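PDB 3V10: rhusiopathiae surface protein B from Erysipelothrix rhusiopathiae, which probably binds collagen as a cell-wall-anchored surface adhesin, this chain being its collagen-binding region, for which the Collagen Hug model of ligand capture has been put forward. Local coordinates for residues K2-T5 / N6-I9; L55-D59 / E60-R64; S65-A68 / M69-M73; K272-E275 / N276-N279. All coordinates share one frame; numbering follows the deposited sequence.

Interaction 1. Residues K2-T5 / N6-I9; sequences KDYT and NEAI
Tyr4 to Glu7 form a type I beta turn, closed by Glu7 N donating to Tyr4 O at 3.0 Å; segments 2-5 and 6-9 run 97° apart. Beneath the turn, Glu7 folds back against the tyrosine: its CG lies 3.6 Å from Tyr4 CD2, with ring and carboxylate planes 50° apart. A bend at chi2 (-64°) turns the Glu7 carboxylate toward Lys2, whose NZ makes a long salt bridge of 3.7 Å to OE2; that oxygen also accepts from Asn38. Ile9 approaches the same tyrosine at about a right angle, CD1 packing 3.5 Å from Tyr4 CB, while Phe45 makes an edge-to-face contact with the ring. At the start of the turn, Asp3 OD1 is gripped twice by Thr5. The backbone N reaches it at 3.0 Å from above the carboxylate plane, and Thr5 OG1 donates at 2.7 Å to the syn lone pair. Together the two bonds should limit rotation of the carboxylate. One water bridges Asp3 O and Asn6 N, and a second links Thr5 O with Glu7 O. An Asx turn at Asp3 thus overlaps a type I beta turn, turning the N-terminal loop through roughly a right angle just before strand 10-16.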
loop_
_atom_site.group_PDB
_atom_site.type_symbol
_atom_site.label_atom_id
_atom_site.label_comp_id
_atom_site.label_asym_id
_atom_site.label_seq_id
_atom_site.Cartn_x
_atom_site.Cartn_y
_atom_site.Cartn_z
ATOM N N LYS A 2 -14.965 -30.335 -2.326
ATOM C CA LYS A 2 -16.144 -29.516 -2.058
ATOM C C LYS A 2 -15.835 -28.023 -2.030
ATOM O O LYS A 2 -14.864 -27.590 -1.407
ATOM C CB LYS A 2 -16.787 -29.929 -0.732
ATOM C CG LYS A 2 -18.039 -29.133 -0.385
ATOM C CD LYS A 2 -18.727 -29.684 0.855
ATOM C CE LYS A 2 -19.919 -28.819 1.256
ATOM N NZ LYS A 2 -20.935 -28.716 0.164
ATOM N N ASP A 3 -16.677 -27.252 -2.712
ATOM C CA ASP A 3 -16.550 -25.802 -2.799
ATOM C C ASP A 3 -17.439 -25.145 -1.744
ATOM O O ASP A 3 -18.664 -25.290 -1.774
ATOM C CB ASP A 3 -16.970 -25.343 -4.198
ATOM C CG ASP A 3 -16.831 -23.847 -4.399
ATOM O OD1 ASP A 3 -16.296 -23.158 -3.505
ATOM O OD2 ASP A 3 -17.257 -23.364 -5.469
ATOM N N TYR A 4 -16.824 -24.421 -0.813
ATOM C CA TYR A 4 -17.586 -23.755 0.241
ATOM C C TYR A 4 -17.892 -22.282 0.003
ATOM O O TYR A 4 -18.400 -21.608 0.890
ATOM C CB TYR A 4 -16.865 -23.898 1.584
ATOM C CG TYR A 4 -17.011 -25.264 2.203
ATOM C CD1 TYR A 4 -16.131 -26.296 1.883
ATOM C CD2 TYR A 4 -18.051 -25.532 3.094
ATOM C CE1 TYR A 4 -16.281 -27.564 2.438
ATOM C CE2 TYR A 4 -18.214 -26.795 3.648
ATOM C CZ TYR A 4 -17.328 -27.805 3.318
ATOM O OH TYR A 4 -17.496 -29.058 3.849
ATOM N N THR A 5 -17.607 -21.784 -1.197
ATOM C CA THR A 5 -17.838 -20.380 -1.510
ATOM C C THR A 5 -19.213 -19.834 -1.123
ATOM O O THR A 5 -19.318 -18.765 -0.526
ATOM C CB THR A 5 -17.587 -20.114 -3.010
ATOM O OG1 THR A 5 -16.225 -20.440 -3.320
ATOM C CG2 THR A 5 -17.833 -18.641 -3.346
ATOM N N ASN A 6 -20.272 -20.558 -1.450
ATOM C CA ASN A 6 -21.599 -20.071 -1.109
ATOM C C ASN A 6 -22.239 -20.763 0.086
ATOM O O ASN A 6 -23.427 -20.574 0.350
ATOM C CB ASN A 6 -22.511 -20.147 -2.327
ATOM C CG ASN A 6 -22.091 -19.177 -3.411
ATOM O OD1 ASN A 6 -22.114 -17.957 -3.216
ATOM N ND2 ASN A 6 -21.690 -19.708 -4.553
ATOM N N GLU A 7 -21.446 -21.554 0.804
ATOM C CA GLU A 7 -21.922 -22.244 2.005
ATOM C C GLU A 7 -21.925 -21.256 3.171
ATOM O O GLU A 7 -21.197 -20.263 3.149
ATOM C CB GLU A 7 -21.005 -23.418 2.343
ATOM C CG GLU A 7 -21.168 -24.615 1.443
ATOM C CD GLU A 7 -22.553 -25.222 1.563
ATOM O OE1 GLU A 7 -23.487 -24.702 0.928
ATOM O OE2 GLU A 7 -22.710 -26.211 2.305
ATOM N N ALA A 8 -22.726 -21.544 4.197
ATOM C CA ALA A 8 -22.840 -20.667 5.360
ATOM C C ALA A 8 -21.814 -20.961 6.453
ATOM O O ALA A 8 -22.181 -21.185 7.606
ATOM C CB ALA A 8 -24.250 -20.761 5.936
ATOM N N ILE A 9 -20.533 -20.945 6.097
ATOM C CA ILE A 9 -19.465 -21.220 7.062
ATOM C C ILE A 9 -18.719 -19.965 7.493
ATOM O O ILE A 9 -17.807 -20.033 8.322
ATOM C CB ILE A 9 -18.415 -22.222 6.495
ATOM C CG1 ILE A 9 -17.832 -21.694 5.183
ATOM C CG2 ILE A 9 -19.054 -23.580 6.278
ATOM C CD1 ILE A 9 -16.546 -22.374 4.774
HETATM O O HOH W 1 -20.487 -23.331 -2.602
HETATM O O HOH W 2 -21.300 -18.129 1.220
#

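Interaction 2. Residues L55-D59 / E60-R64; sequences LPSND and EVSLR
A tight antiparallel hairpin-like reversal leads into strand 61-65 of the Ig-like domain, with Ser57 and Ser62 forming a single beta bridge across it. Pro56 O accepts from Leu63 N at 3.1 Å, almost in line with its C=O, and Asn58 N donates to Val61 O at 2.8 Å. At the bend, the Asn58 side chain takes over from the backbone. With chi1 at 59°, CG sits between the backbone N and carbonyl carbon, and OD1 is brought inward to accept both Glu60 N and Val61 N, each at 2.7 Å. The two N-H groups arrive from opposite faces of the amide plane, pinning it across the turn. Ser57 CB comes within 3.1 Å of Ser62 OG, and a water joins that hydroxyl to Asn58 O. On the inner side, Leu55 CB meets Leu63 CB at 3.9 Å, while Leu63 CD2 rests beside Pro56 CG. Leu55 CD1 reaches farther along, 3.5 Å from Arg64 CA. Strand 112-123 pairs with the other edge of strand 61-65, and Phe30 of strand 28-35 packs on both leucines. Leu63 also touches Ile151 of strand 150-153, so the apolar end of the reversal is buried between strands.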
loop_
_atom_site.group_PDB
_atom_site.type_symbol
_atom_site.label_atom_id
_atom_site.label_comp_id
_atom_site.label_asym_id
_atom_site.label_seq_id
_atom_site.Cartn_x
_atom_site.Cartn_y
_atom_site.Cartn_z
ATOM N N LEU A 55 -12.997 -9.995 -5.414
ATOM C CA LEU A 55 -12.983 -8.569 -5.143
ATOM C C LEU A 55 -13.903 -7.891 -6.159
ATOM O O LEU A 55 -13.975 -8.297 -7.318
ATOM C CB LEU A 55 -11.550 -8.037 -5.234
ATOM C CG LEU A 55 -10.641 -8.518 -4.096
ATOM C CD1 LEU A 55 -9.181 -8.295 -4.453
ATOM C CD2 LEU A 55 -11.008 -7.796 -2.793
ATOM N N PRO A 56 -14.617 -6.841 -5.733
ATOM C CA PRO A 56 -15.547 -6.114 -6.604
ATOM C C PRO A 56 -14.897 -5.264 -7.685
ATOM O O PRO A 56 -13.710 -4.951 -7.625
ATOM C CB PRO A 56 -16.341 -5.268 -5.613
ATOM C CG PRO A 56 -15.267 -4.889 -4.623
ATOM C CD PRO A 56 -14.497 -6.184 -4.419
ATOM N N SER A 57 -15.692 -4.886 -8.678
ATOM C CA SER A 57 -15.190 -4.051 -9.755
ATOM C C SER A 57 -16.334 -3.635 -10.659
ATOM O O SER A 57 -17.398 -4.240 -10.637
ATOM C CB SER A 57 -14.178 -4.830 -10.596
ATOM O OG SER A 57 -14.824 -5.895 -11.273
ATOM N N ASN A 58 -16.119 -2.577 -11.430
ATOM C CA ASN A 58 -17.108 -2.160 -12.414
ATOM C C ASN A 58 -16.297 -1.862 -13.665
ATOM O O ASN A 58 -15.180 -2.354 -13.787
ATOM C CB ASN A 58 -17.964 -0.957 -11.957
ATOM C CG ASN A 58 -17.159 0.281 -11.635
ATOM O OD1 ASN A 58 -16.132 0.553 -12.245
ATOM N ND2 ASN A 58 -17.658 1.066 -10.682
ATOM N N ASP A 59 -16.825 -1.077 -14.593
ATOM C CA ASP A 59 -16.077 -0.806 -15.818
ATOM C C ASP A 59 -14.880 0.132 -15.696
ATOM O O ASP A 59 -14.028 0.162 -16.587
ATOM C CB ASP A 59 -17.027 -0.294 -16.905
ATOM C CG ASP A 59 -17.739 -1.421 -17.632
ATOM O OD1 ASP A 59 -18.292 -2.311 -16.951
ATOM O OD2 ASP A 59 -17.749 -1.419 -18.884
ATOM N N GLU A 60 -14.799 0.885 -14.606
ATOM C CA GLU A 60 -13.689 1.822 -14.421
ATOM C C GLU A 60 -12.829 1.549 -13.186
ATOM O O GLU A 60 -11.654 1.913 -13.149
ATOM C CB GLU A 60 -14.223 3.257 -14.347
ATOM C CG GLU A 60 -15.074 3.660 -15.542
ATOM C CD GLU A 60 -15.539 5.102 -15.473
ATOM O OE1 GLU A 60 -15.878 5.575 -14.364
ATOM O OE2 GLU A 60 -15.577 5.758 -16.533
ATOM N N VAL A 61 -13.413 0.910 -12.178
ATOM C CA VAL A 61 -12.692 0.619 -10.941
ATOM C C VAL A 61 -12.687 -0.872 -10.609
ATOM O O VAL A 61 -13.737 -1.510 -10.547
ATOM C CB VAL A 61 -13.319 1.388 -9.750
ATOM C CG1 VAL A 61 -12.524 1.126 -8.468
ATOM C CG2 VAL A 61 -13.356 2.865 -10.056
ATOM N N SER A 62 -11.496 -1.426 -10.403
ATOM C CA SER A 62 -11.356 -2.835 -10.061
ATOM C C SER A 62 -10.424 -2.996 -8.871
ATOM O O SER A 62 -9.375 -2.358 -8.804
ATOM C CB SER A 62 -10.800 -3.635 -11.252
ATOM O OG SER A 62 -11.757 -3.749 -12.294
ATOM N N LEU A 63 -10.826 -3.828 -7.919
ATOM C CA LEU A 63 -9.994 -4.098 -6.755
ATOM C C LEU A 63 -9.263 -5.391 -7.048
ATOM O O LEU A 63 -9.835 -6.304 -7.642
ATOM C CB LEU A 63 -10.841 -4.259 -5.491
ATOM C CG LEU A 63 -11.147 -2.963 -4.737
ATOM C CD1 LEU A 63 -12.002 -2.057 -5.605
ATOM C CD2 LEU A 63 -11.864 -3.290 -3.433
ATOM N N ARG A 64 -7.999 -5.463 -6.648
ATOM C CA ARG A 64 -7.203 -6.659 -6.890
ATOM C C ARG A 64 -6.167 -6.855 -5.791
ATOM O O ARG A 64 -5.894 -5.943 -5.001
ATOM C CB ARG A 64 -6.499 -6.559 -8.248
ATOM C CG ARG A 64 -5.400 -5.503 -8.320
ATOM C CD ARG A 64 -4.601 -5.641 -9.607
ATOM N NE ARG A 64 -3.355 -4.876 -9.574
ATOM C CZ ARG A 64 -3.294 -3.551 -9.514
ATOM N NH1 ARG A 64 -2.122 -2.938 -9.486
ATOM N NH2 ARG A 64 -4.408 -2.835 -9.484
HETATM O O HOH W 3 -12.160 -2.057 -14.286
#

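Interaction 3. Residues S65-A68 / M69-M73; sequences SLRA and MGSKM
Ala68, Ser71 and Arg67 carry this contact, at the turn that starts strand 71-77. Ala68 O accepts twice from Ser71, from OG at 2.7 Å and from the backbone N at 3.1 Å, the latter closing a type II beta turn. Both donors approach from the same face of the carbonyl plane. The serine OG can fold back because it lies anti to its own carbonyl carbon (chi1 -65°), beside the N that makes the other bond. Gly70 takes the third position with positive phi (85°); with Ser71 it faces Phe92 in a G1 beta bulge. Arg67 folds back against the serine through bends at chi2 and chi3. Its CB lies 3.7 Å from Ser71 OG, and the guanidinium comes back to set one face 3.9 Å from Ser71 CB, which sits over its centre. Water 4 lies in plane at the guanidinium edge, accepting from NH1 at 3.1 Å and donating to Lys72 O. Upstream, Ser65 OG accepts from Arg67 N in an ST turn. The chemistry is therefore mainly polar: one carbonyl with two donors from a single serine fixes the turn, while a charged group lies flat over that serine's methylene.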
loop_
_atom_site.group_PDB
_atom_site.type_symbol
_atom_site.label_atom_id
_atom_site.label_comp_id
_atom_site.label_asym_id
_atom_site.label_seq_id
_atom_site.Cartn_x
_atom_site.Cartn_y
_atom_site.Cartn_z
ATOM N N SER A 65 -5.609 -8.057 -5.727
ATOM C CA SER A 65 -4.585 -8.354 -4.735
ATOM C C SER A 65 -3.330 -7.561 -5.105
ATOM O O SER A 65 -3.159 -7.169 -6.259
ATOM C CB SER A 65 -4.277 -9.860 -4.737
ATOM O OG SER A 65 -3.065 -10.142 -4.058
ATOM N N LEU A 66 -2.464 -7.303 -4.134
ATOM C CA LEU A 66 -1.222 -6.576 -4.407
ATOM C C LEU A 66 -0.185 -7.527 -4.994
ATOM O O LEU A 66 0.842 -7.097 -5.528
ATOM C CB LEU A 66 -0.638 -5.985 -3.123
ATOM C CG LEU A 66 -1.200 -4.692 -2.534
ATOM C CD1 LEU A 66 -2.690 -4.833 -2.252
ATOM C CD2 LEU A 66 -0.430 -4.378 -1.250
ATOM N N ARG A 67 -0.458 -8.819 -4.877
ATOM C CA ARG A 67 0.455 -9.853 -5.354
ATOM C C ARG A 67 0.347 -10.150 -6.851
ATOM O O ARG A 67 -0.664 -9.850 -7.490
ATOM C CB ARG A 67 0.214 -11.151 -4.574
ATOM C CG ARG A 67 0.200 -11.009 -3.050
ATOM C CD ARG A 67 1.517 -10.461 -2.519
ATOM N NE ARG A 67 2.661 -11.272 -2.927
ATOM C CZ ARG A 67 2.982 -12.446 -2.391
ATOM N NH1 ARG A 67 2.249 -12.959 -1.416
ATOM N NH2 ARG A 67 4.037 -13.113 -2.841
ATOM N N ALA A 68 1.406 -10.735 -7.405
ATOM C CA ALA A 68 1.411 -11.115 -8.816
ATOM C C ALA A 68 0.426 -12.271 -8.970
ATOM O O ALA A 68 0.188 -13.015 -8.015
ATOM C CB ALA A 68 2.805 -11.566 -9.234
ATOM N N MET A 69 -0.143 -12.432 -10.163
ATOM C CA MET A 69 -1.092 -13.524 -10.404
ATOM C C MET A 69 -0.376 -14.849 -10.131
ATOM O O MET A 69 0.783 -15.026 -10.510
ATOM C CB MET A 69 -1.611 -13.470 -11.857
ATOM C CG MET A 69 -2.598 -14.588 -12.264
ATOM S SD MET A 69 -3.392 -14.334 -13.914
ATOM C CE MET A 69 -2.111 -14.918 -15.030
ATOM N N GLY A 70 -1.062 -15.764 -9.451
ATOM C CA GLY A 70 -0.472 -17.055 -9.144
ATOM C C GLY A 70 0.385 -17.105 -7.886
ATOM O O GLY A 70 0.969 -18.140 -7.590
ATOM N N SER A 71 0.463 -16.006 -7.141
ATOM C CA SER A 71 1.263 -15.990 -5.919
ATOM C C SER A 71 0.613 -16.881 -4.863
ATOM O O SER A 71 -0.609 -16.959 -4.783
ATOM C CB SER A 71 1.392 -14.558 -5.390
ATOM O OG SER A 71 2.111 -13.748 -6.303
ATOM N N LYS A 72 1.433 -17.555 -4.061
ATOM C CA LYS A 72 0.923 -18.444 -3.019
ATOM C C LYS A 72 1.413 -18.062 -1.626
ATOM O O LYS A 72 2.532 -17.574 -1.457
ATOM C CB LYS A 72 1.341 -19.892 -3.296
ATOM C CG LYS A 72 0.455 -20.660 -4.263
ATOM C CD LYS A 72 0.616 -20.187 -5.688
ATOM C CE LYS A 72 0.006 -21.193 -6.653
ATOM N NZ LYS A 72 0.170 -20.764 -8.060
ATOM N N MET A 73 0.569 -18.304 -0.628
ATOM C CA MET A 73 0.905 -18.013 0.762
ATOM C C MET A 73 0.359 -19.148 1.624
ATOM O O MET A 73 -0.800 -19.531 1.497
ATOM C CB MET A 73 0.281 -16.679 1.201
ATOM C CG MET A 73 0.535 -16.317 2.663
ATOM S SD MET A 73 -0.188 -14.747 3.229
ATOM C CE MET A 73 -1.694 -15.312 3.953
HETATM O O HOH W 4 3.789 -15.520 -0.578
#

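Interaction 4. Residues K272-E275 / N276-N279; sequences KKLE and NYKN
Leu274 lies over the start of the following strand, its CD2 resting 3.3 Å from Asn276 O and its CB 4.1 Å from Tyr277 CE1. This is the entry to strand 276-286 in the collagen-binding domain, where the loop after strand 260-269 turns into the antiparallel sheet. The leucine gets there with CG anti to the backbone N (chi1 -159°), which carries the branch along the chain toward the Asn276 carbonyl. Tyr277 extends the other way, back beneath the loop: its ring passes obliquely by Leu274 O, and OH ends 3.9 Å from Lys272 CA. At that end the hydroxyl hydrogen-bonds to Asp271 O, tying the buried ring to the start of the loop. Asn307 ND2 supports the same loop by bonding to the carbonyls of both Lys272 and Leu274. Met181 of strand 180-187 and Ala269 of strand 260-269 also touch the tyrosine, so its ring joins the loop to the domain interior. Between leucine and tyrosine the chain passes through Glu275 and Asn276, whose side chains stay near the surface. The asparagine amide turns back over the preceding peptide, placing Asn276 CG 3.3 Å from Glu275 O.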
loop_
_atom_site.group_PDB
_atom_site.type_symbol
_atom_site.label_atom_id
_atom_site.label_comp_id
_atom_site.label_asym_id
_atom_site.label_seq_id
_atom_site.Cartn_x
_atom_site.Cartn_y
_atom_site.Cartn_z
ATOM N N LYS A 272 6.931 -7.376 9.892
ATOM C CA LYS A 272 5.689 -7.752 9.211
ATOM C C LYS A 272 4.385 -7.386 9.895
ATOM O O LYS A 272 3.346 -7.342 9.254
ATOM C CB LYS A 272 5.704 -9.269 8.955
ATOM C CG LYS A 272 4.809 -9.770 7.844
ATOM C CD LYS A 272 5.406 -9.414 6.486
ATOM C CE LYS A 272 6.941 -9.724 6.358
ATOM N NZ LYS A 272 7.965 -8.722 6.854
ATOM N N LYS A 273 4.437 -7.136 11.194
ATOM C CA LYS A 273 3.224 -6.840 11.946
ATOM C C LYS A 273 2.965 -5.390 12.353
ATOM O O LYS A 273 1.964 -5.095 13.009
ATOM C CB LYS A 273 3.170 -7.737 13.188
ATOM C CG LYS A 273 3.020 -9.211 12.866
ATOM C CD LYS A 273 1.660 -9.495 12.234
ATOM C CE LYS A 273 1.425 -10.987 12.043
ATOM N NZ LYS A 273 2.393 -11.587 11.081
ATOM N N LEU A 274 3.852 -4.478 11.977
ATOM C CA LEU A 274 3.655 -3.072 12.329
ATOM C C LEU A 274 2.431 -2.540 11.585
ATOM O O LEU A 274 2.311 -2.725 10.372
ATOM C CB LEU A 274 4.902 -2.259 11.959
ATOM C CG LEU A 274 5.093 -0.923 12.678
ATOM C CD1 LEU A 274 5.230 -1.151 14.174
ATOM C CD2 LEU A 274 6.336 -0.245 12.137
ATOM N N GLU A 275 1.526 -1.886 12.305
ATOM C CA GLU A 275 0.315 -1.355 11.701
ATOM C C GLU A 275 0.527 -0.306 10.602
ATOM O O GLU A 275 -0.221 -0.268 9.630
ATOM C CB GLU A 275 -0.566 -0.805 12.805
ATOM C CG GLU A 275 -0.775 -1.806 13.935
ATOM C CD GLU A 275 -2.257 -2.140 14.166
ATOM O OE1 GLU A 275 -2.592 -3.225 14.717
ATOM O OE2 GLU A 275 -3.103 -1.298 13.797
ATOM N N ASN A 276 1.542 0.540 10.760
ATOM C CA ASN A 276 1.847 1.563 9.752
ATOM C C ASN A 276 3.356 1.720 9.579
ATOM O O ASN A 276 4.110 1.552 10.532
ATOM C CB ASN A 276 1.267 2.934 10.137
ATOM C CG ASN A 276 -0.209 2.881 10.458
ATOM O OD1 ASN A 276 -0.596 2.774 11.623
ATOM N ND2 ASN A 276 -1.042 2.947 9.431
ATOM N N TYR A 277 3.790 2.030 8.361
ATOM C CA TYR A 277 5.210 2.246 8.075
ATOM C C TYR A 277 5.323 3.737 7.820
ATOM O O TYR A 277 4.876 4.234 6.789
ATOM C CB TYR A 277 5.636 1.446 6.847
ATOM C CG TYR A 277 5.545 -0.044 7.078
ATOM C CD1 TYR A 277 6.475 -0.705 7.882
ATOM C CD2 TYR A 277 4.490 -0.785 6.549
ATOM C CE1 TYR A 277 6.354 -2.069 8.158
ATOM C CE2 TYR A 277 4.357 -2.141 6.820
ATOM C CZ TYR A 277 5.285 -2.778 7.621
ATOM O OH TYR A 277 5.133 -4.124 7.878
ATOM N N LYS A 278 5.918 4.447 8.774
ATOM C CA LYS A 278 6.024 5.897 8.685
ATOM C C LYS A 278 7.328 6.456 8.143
ATOM O O LYS A 278 8.343 5.772 8.072
ATOM C CB LYS A 278 5.784 6.513 10.066
ATOM C CG LYS A 278 4.530 6.020 10.769
ATOM C CD LYS A 278 4.370 6.681 12.132
ATOM C CE LYS A 278 3.164 6.126 12.877
ATOM N NZ LYS A 278 3.335 4.691 13.210
ATOM N N ASN A 279 7.270 7.733 7.778
ATOM C CA ASN A 279 8.420 8.462 7.281
ATOM C C ASN A 279 8.151 9.922 7.615
ATOM O O ASN A 279 7.080 10.447 7.311
ATOM C CB ASN A 279 8.569 8.292 5.770
ATOM C CG ASN A 279 9.832 8.935 5.240
ATOM O OD1 ASN A 279 10.923 8.710 5.760
ATOM N ND2 ASN A 279 9.691 9.737 4.198
#

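All four contacts are local, each at a turn or loop leading to a strand. Interactions 1 and 2 are partly buried, with apolar packing beneath their turns; interactions 3 and 4 are surface contacts. Interactions 2 and 3 are consecutive on the Ig-like domain and reach the same sheet: they touch where Leu55 CD1 packs 3.8 Å from Ser65 N. Interaction 4 belongs to the collagen-binding domain, yet its nearest atoms come within about 8 Å of interaction 3. Doubly engaged oxygens brace the turns of interactions 1 to 3, a carboxylate, an amide and a backbone carbonyl respectively, whereas between the segments of interaction 4 the contact is packing alone, with hydrogen bonds going to Asp271 and Asn307 outside them.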